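Local coordinates for protein flagellin (PDB 4CFI) that probably forms the helical filament of the bacterial flagellum by self-assembly of many copies, and is a target of the immune response, at residues A[209-222]-A[228-240]. Sequence-based numbering, arbitrary orientation.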
loop_
_atom_site.group_PDB
_atom_site.type_symbol
_atom_site.label_atom_id
_atom_site.label_comp_id
_atom_site.label_asym_id
_atom_site.label_seq_id
_atom_site.Cartn_x
_atom_site.Cartn_y
_atom_site.Cartn_z
ATOM N N GLN A 209 12.980 2.304 6.859
ATOM C CA GLN A 209 12.277 1.398 5.920
ATOM C C GLN A 209 10.803 1.405 6.233
ATOM O O GLN A 209 9.985 1.715 5.378
ATOM C CB GLN A 209 12.766 -0.079 5.981
ATOM C CG GLN A 209 11.841 -1.095 5.255
ATOM C CD GLN A 209 12.285 -2.567 5.367
ATOM O OE1 GLN A 209 13.443 -2.871 5.102
ATOM N NE2 GLN A 209 11.365 -3.483 5.768
ATOM N N ILE A 210 10.478 1.051 7.469
ATOM C CA ILE A 210 9.089 0.930 7.888
ATOM C C ILE A 210 8.318 2.223 7.628
ATOM O O ILE A 210 7.195 2.177 7.101
ATOM C CB ILE A 210 9.000 0.536 9.368
ATOM C CG1 ILE A 210 9.504 -0.905 9.560
ATOM C CG2 ILE A 210 7.572 0.669 9.864
ATOM C CD1 ILE A 210 9.833 -1.303 10.997
ATOM N N ASN A 211 8.909 3.365 7.961
ATOM C CA ASN A 211 8.218 4.639 7.726
ATOM C C ASN A 211 7.979 4.907 6.233
ATOM O O ASN A 211 6.961 5.493 5.866
ATOM C CB ASN A 211 8.950 5.814 8.385
ATOM C CG ASN A 211 8.650 5.936 9.870
ATOM O OD1 ASN A 211 9.549 6.134 10.725
ATOM N ND2 ASN A 211 7.386 5.844 10.196
ATOM N N ALA A 212 8.904 4.493 5.372
ATOM C CA ALA A 212 8.741 4.653 3.920
ATOM C C ALA A 212 7.674 3.692 3.374
ATOM O O ALA A 212 6.819 4.100 2.587
ATOM C CB ALA A 212 10.063 4.439 3.210
ATOM N N VAL A 213 7.705 2.425 3.787
ATOM C CA VAL A 213 6.717 1.425 3.349
ATOM C C VAL A 213 5.309 1.826 3.815
ATOM O O VAL A 213 4.315 1.554 3.130
ATOM C CB VAL A 213 7.113 -0.004 3.799
ATOM C CG1 VAL A 213 6.064 -1.029 3.413
ATOM C CG2 VAL A 213 8.440 -0.395 3.162
ATOM N N ASN A 214 5.224 2.483 4.974
ATOM C CA ASN A 214 3.969 2.981 5.495
ATOM C C ASN A 214 3.348 4.089 4.635
ATOM O O ASN A 214 2.157 4.338 4.745
ATOM C CB ASN A 214 4.204 3.524 6.909
ATOM C CG ASN A 214 2.921 3.633 7.720
ATOM O OD1 ASN A 214 2.120 2.727 7.713
ATOM N ND2 ASN A 214 2.746 4.727 8.448
ATOM N N LYS A 215 4.153 4.739 3.796
ATOM C CA LYS A 215 3.704 5.865 2.990
ATOM C C LYS A 215 4.145 5.643 1.540
ATOM O O LYS A 215 4.993 6.377 1.006
ATOM C CB LYS A 215 4.276 7.169 3.546
ATOM C CG LYS A 215 3.340 8.364 3.414
ATOM C CD LYS A 215 3.046 8.756 1.982
ATOM C CE LYS A 215 1.690 9.436 1.947
ATOM N NZ LYS A 215 0.989 9.511 0.637
ATOM N N PRO A 216 3.583 4.614 0.894
ATOM C CA PRO A 216 3.964 4.289 -0.475
ATOM C C PRO A 216 3.586 5.401 -1.462
ATOM O O PRO A 216 2.624 6.161 -1.265
ATOM C CB PRO A 216 3.154 3.030 -0.769
ATOM C CG PRO A 216 1.964 3.149 0.122
ATOM C CD PRO A 216 2.520 3.721 1.387
ATOM N N GLN A 217 4.362 5.492 -2.528
ATOM C CA GLN A 217 4.035 6.402 -3.628
ATOM C C GLN A 217 2.824 5.908 -4.416
ATOM O O GLN A 217 2.496 4.728 -4.378
ATOM C CB GLN A 217 5.220 6.533 -4.591
ATOM C CG GLN A 217 6.543 6.887 -3.929
ATOM C CD GLN A 217 7.364 5.670 -3.524
ATOM O OE1 GLN A 217 6.871 4.536 -3.493
ATOM N NE2 GLN A 217 8.622 5.905 -3.172
ATOM N N THR A 218 2.191 6.809 -5.163
ATOM C CA THR A 218 1.232 6.394 -6.193
ATOM C C THR A 218 1.966 5.606 -7.282
ATOM O O THR A 218 3.203 5.621 -7.379
ATOM C CB THR A 218 0.497 7.600 -6.825
ATOM O OG1 THR A 218 1.443 8.497 -7.410
ATOM C CG2 THR A 218 -0.349 8.339 -5.746
ATOM N N VAL A 219 1.204 4.909 -8.120
ATOM C CA VAL A 219 1.801 4.066 -9.171
ATOM C C VAL A 219 2.785 4.888 -10.020
ATOM O O VAL A 219 3.851 4.402 -10.379
ATOM C CB VAL A 219 0.706 3.392 -10.007
ATOM C CG1 VAL A 219 1.314 2.716 -11.230
ATOM C CG2 VAL A 219 -0.056 2.386 -9.146
ATOM N N SER A 220 2.448 6.147 -10.292
ATOM C CA SER A 220 3.295 7.035 -11.092
ATOM C C SER A 220 4.735 7.126 -10.623
ATOM O O SER A 220 5.644 7.208 -11.447
ATOM C CB SER A 220 2.693 8.445 -11.123
ATOM O OG SER A 220 2.588 9.000 -9.820
ATOM N N ASN A 221 4.947 7.111 -9.305
ATOM C CA ASN A 221 6.265 7.357 -8.732
ATOM C C ASN A 221 6.903 6.126 -8.090
ATOM O O ASN A 221 7.843 6.270 -7.301
ATOM C CB ASN A 221 6.216 8.540 -7.743
ATOM C CG ASN A 221 6.134 9.896 -8.445
ATOM O OD1 ASN A 221 5.379 10.771 -8.035
ATOM N ND2 ASN A 221 6.931 10.085 -9.489
ATOM N N LEU A 222 6.459 4.918 -8.465
ATOM C CA LEU A 222 7.097 3.704 -7.983
ATOM C C LEU A 222 8.464 3.488 -8.605
ATOM O O LEU A 222 8.675 3.711 -9.799
ATOM C CB LEU A 222 6.219 2.492 -8.247
ATOM C CG LEU A 222 4.892 2.506 -7.471
ATOM C CD1 LEU A 222 4.064 1.294 -7.848
ATOM C CD2 LEU A 222 5.136 2.564 -5.964
ATOM N N THR A 228 13.625 -0.891 -0.347
ATOM C CA THR A 228 12.524 -0.114 0.229
ATOM C C THR A 228 11.525 0.258 -0.860
ATOM O O THR A 228 10.323 0.141 -0.650
ATOM C CB THR A 228 13.035 1.149 0.943
ATOM O OG1 THR A 228 13.809 0.742 2.078
ATOM C CG2 THR A 228 11.896 2.064 1.389
ATOM N N GLY A 229 12.012 0.672 -2.022
ATOM C CA GLY A 229 11.130 1.043 -3.121
ATOM C C GLY A 229 10.316 -0.118 -3.648
ATOM O O GLY A 229 9.157 0.044 -4.007
ATOM N N ALA A 230 10.914 -1.300 -3.690
ATOM C CA ALA A 230 10.210 -2.519 -4.074
ATOM C C ALA A 230 9.087 -2.870 -3.087
ATOM O O ALA A 230 7.973 -3.246 -3.488
ATOM C CB ALA A 230 11.185 -3.677 -4.234
ATOM N N TYR A 231 9.387 -2.767 -1.790
ATOM C CA TYR A 231 8.363 -2.987 -0.780
ATOM C C TYR A 231 7.241 -1.941 -0.872
ATOM O O TYR A 231 6.053 -2.294 -0.730
ATOM C CB TYR A 231 8.965 -2.992 0.623
ATOM C CG TYR A 231 9.906 -4.152 0.942
ATOM C CD1 TYR A 231 9.816 -5.382 0.291
ATOM C CD2 TYR A 231 10.857 -4.025 1.953
ATOM C CE1 TYR A 231 10.670 -6.427 0.619
ATOM C CE2 TYR A 231 11.714 -5.072 2.289
ATOM C CZ TYR A 231 11.607 -6.271 1.629
ATOM O OH TYR A 231 12.473 -7.303 1.954
ATOM N N GLN A 232 7.592 -0.674 -1.098
ATOM C CA GLN A 232 6.567 0.347 -1.309
ATOM C C GLN A 232 5.687 0.000 -2.509
ATOM O O GLN A 232 4.470 0.190 -2.451
ATOM C CB GLN A 232 7.214 1.707 -1.537
ATOM C CG GLN A 232 7.798 2.340 -0.285
ATOM C CD GLN A 232 8.573 3.606 -0.609
ATOM O OE1 GLN A 232 9.496 3.574 -1.429
ATOM N NE2 GLN A 232 8.219 4.720 0.027
ATOM N N ALA A 233 6.303 -0.519 -3.578
ATOM C CA ALA A 233 5.546 -0.887 -4.781
ATOM C C ALA A 233 4.562 -2.019 -4.519
ATOM O O ALA A 233 3.454 -2.007 -5.054
ATOM C CB ALA A 233 6.476 -1.250 -5.930
ATOM N N MET A 234 4.947 -2.993 -3.705
ATOM C CA MET A 234 4.040 -4.087 -3.388
ATOM C C MET A 234 2.763 -3.570 -2.704
ATOM O O MET A 234 1.658 -3.974 -3.067
ATOM C CB MET A 234 4.731 -5.109 -2.507
ATOM C CG MET A 234 5.790 -5.893 -3.256
ATOM S SD MET A 234 6.852 -6.846 -2.169
ATOM C CE MET A 234 7.899 -7.651 -3.356
ATOM N N VAL A 235 2.925 -2.686 -1.717
ATOM C CA VAL A 235 1.786 -2.087 -1.016
ATOM C C VAL A 235 0.970 -1.231 -1.969
ATOM O O VAL A 235 -0.255 -1.325 -2.004
ATOM C CB VAL A 235 2.252 -1.171 0.154
ATOM C CG1 VAL A 235 1.096 -0.346 0.733
ATOM C CG2 VAL A 235 2.964 -1.979 1.223
ATOM N N SER A 236 1.643 -0.383 -2.731
ATOM C CA SER A 236 0.957 0.510 -3.651
ATOM C C SER A 236 0.134 -0.255 -4.670
ATOM O O SER A 236 -1.009 0.129 -4.954
ATOM C CB SER A 236 1.966 1.408 -4.362
ATOM O OG SER A 236 1.321 2.421 -5.124
ATOM N N ILE A 237 0.696 -1.325 -5.240
ATOM C CA ILE A 237 -0.033 -2.140 -6.209
ATOM C C ILE A 237 -1.206 -2.874 -5.554
ATOM O O ILE A 237 -2.282 -2.973 -6.154
ATOM C CB ILE A 237 0.907 -3.130 -6.936
ATOM C CG1 ILE A 237 1.902 -2.368 -7.836
ATOM C CG2 ILE A 237 0.108 -4.173 -7.724
ATOM C CD1 ILE A 237 1.250 -1.646 -8.992
ATOM N N ASP A 238 -1.016 -3.411 -4.347
ATOM C CA ASP A 238 -2.149 -4.010 -3.645
ATOM C C ASP A 238 -3.318 -3.002 -3.559
ATOM O O ASP A 238 -4.485 -3.343 -3.801
ATOM C CB ASP A 238 -1.751 -4.500 -2.240
ATOM C CG ASP A 238 -0.955 -5.800 -2.246
ATOM O OD1 ASP A 238 -0.893 -6.503 -3.279
ATOM O OD2 ASP A 238 -0.394 -6.106 -1.173
ATOM N N ASN A 239 -2.997 -1.756 -3.220
ATOM C CA ASN A 239 -4.011 -0.714 -3.099
ATOM C C ASN A 239 -4.626 -0.333 -4.433
ATOM O O ASN A 239 -5.830 -0.140 -4.530
ATOM C CB ASN A 239 -3.426 0.504 -2.394
ATOM C CG ASN A 239 -3.143 0.235 -0.927
ATOM O OD1 ASN A 239 -3.477 -0.834 -0.393
ATOM N ND2 ASN A 239 -2.527 1.177 -0.272
ATOM N N ALA A 240 -3.802 -0.210 -5.463
ATOM C CA ALA A 240 -4.308 0.105 -6.800
ATOM C C ALA A 240 -5.239 -0.999 -7.307
ATOM O O ALA A 240 -6.286 -0.713 -7.889
ATOM C CB ALA A 240 -3.155 0.321 -7.764
HETATM O O HOH W 1 8.656 2.773 -4.918
#
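Helix 209-213 runs beside helix 228-240 with the two short axes inclined by 33° and 9.2 Å apart at closest approach; the chain then leaves the first helix and passes over the second as a loop that includes a short 3-10 turn at 219-220. The CA atoms of Val-213 and Gln-232 come within 4.8 Å of each other. Val-213 is a knob packed into a hole formed by Thr-228, Tyr-231, Gln-232 and Val-235. Its two branches divide the work: CG1, anti to the backbone N, meets Val-235 CG2, whereas CG2 lies 3.7 Å from Tyr-231 CB. Next along the loop, Pro-216 sets its CG 3.7 Å from Val-235 CG1.

Buried Gln-232 illustrates how one amide can join its own helix to both a neighbouring helix and the loop that follows it. It gives NE2 to Ala-212 O (3.0 Å) from above the carbonyl plane, on the face opposite to Lys-215 N, so this oxygen is gripped twice. Its own OE1 accepts Gln-217 NE2 at 3.0 Å, again from above the plane, with the two amides turned 61° apart. A bend at chi2 (91°) brings the Gln-217 amide over here, and a water lies within hydrogen-bonding distance of its OE1 and Gly-229 O. Ser-236 OG donates to Gln-217 O in the carbonyl plane, at 2.7 Å. Farther on, Leu-222 CD2 rests 3.7 Å from both Ala-233 CA and Ser-236 CB, while Val-219 CG2 approaches Ala-240 CB.

The crossing thus joins helix 197-213, and the loop after it, to the long helix 227-257: Ile-210 and Val-213 pack on Leu-112 of strand 111-119, whereas Met-234 and Ile-237 touch helix 2-31, and Asp-238 forms a salt bridge with Arg-24 of that helix.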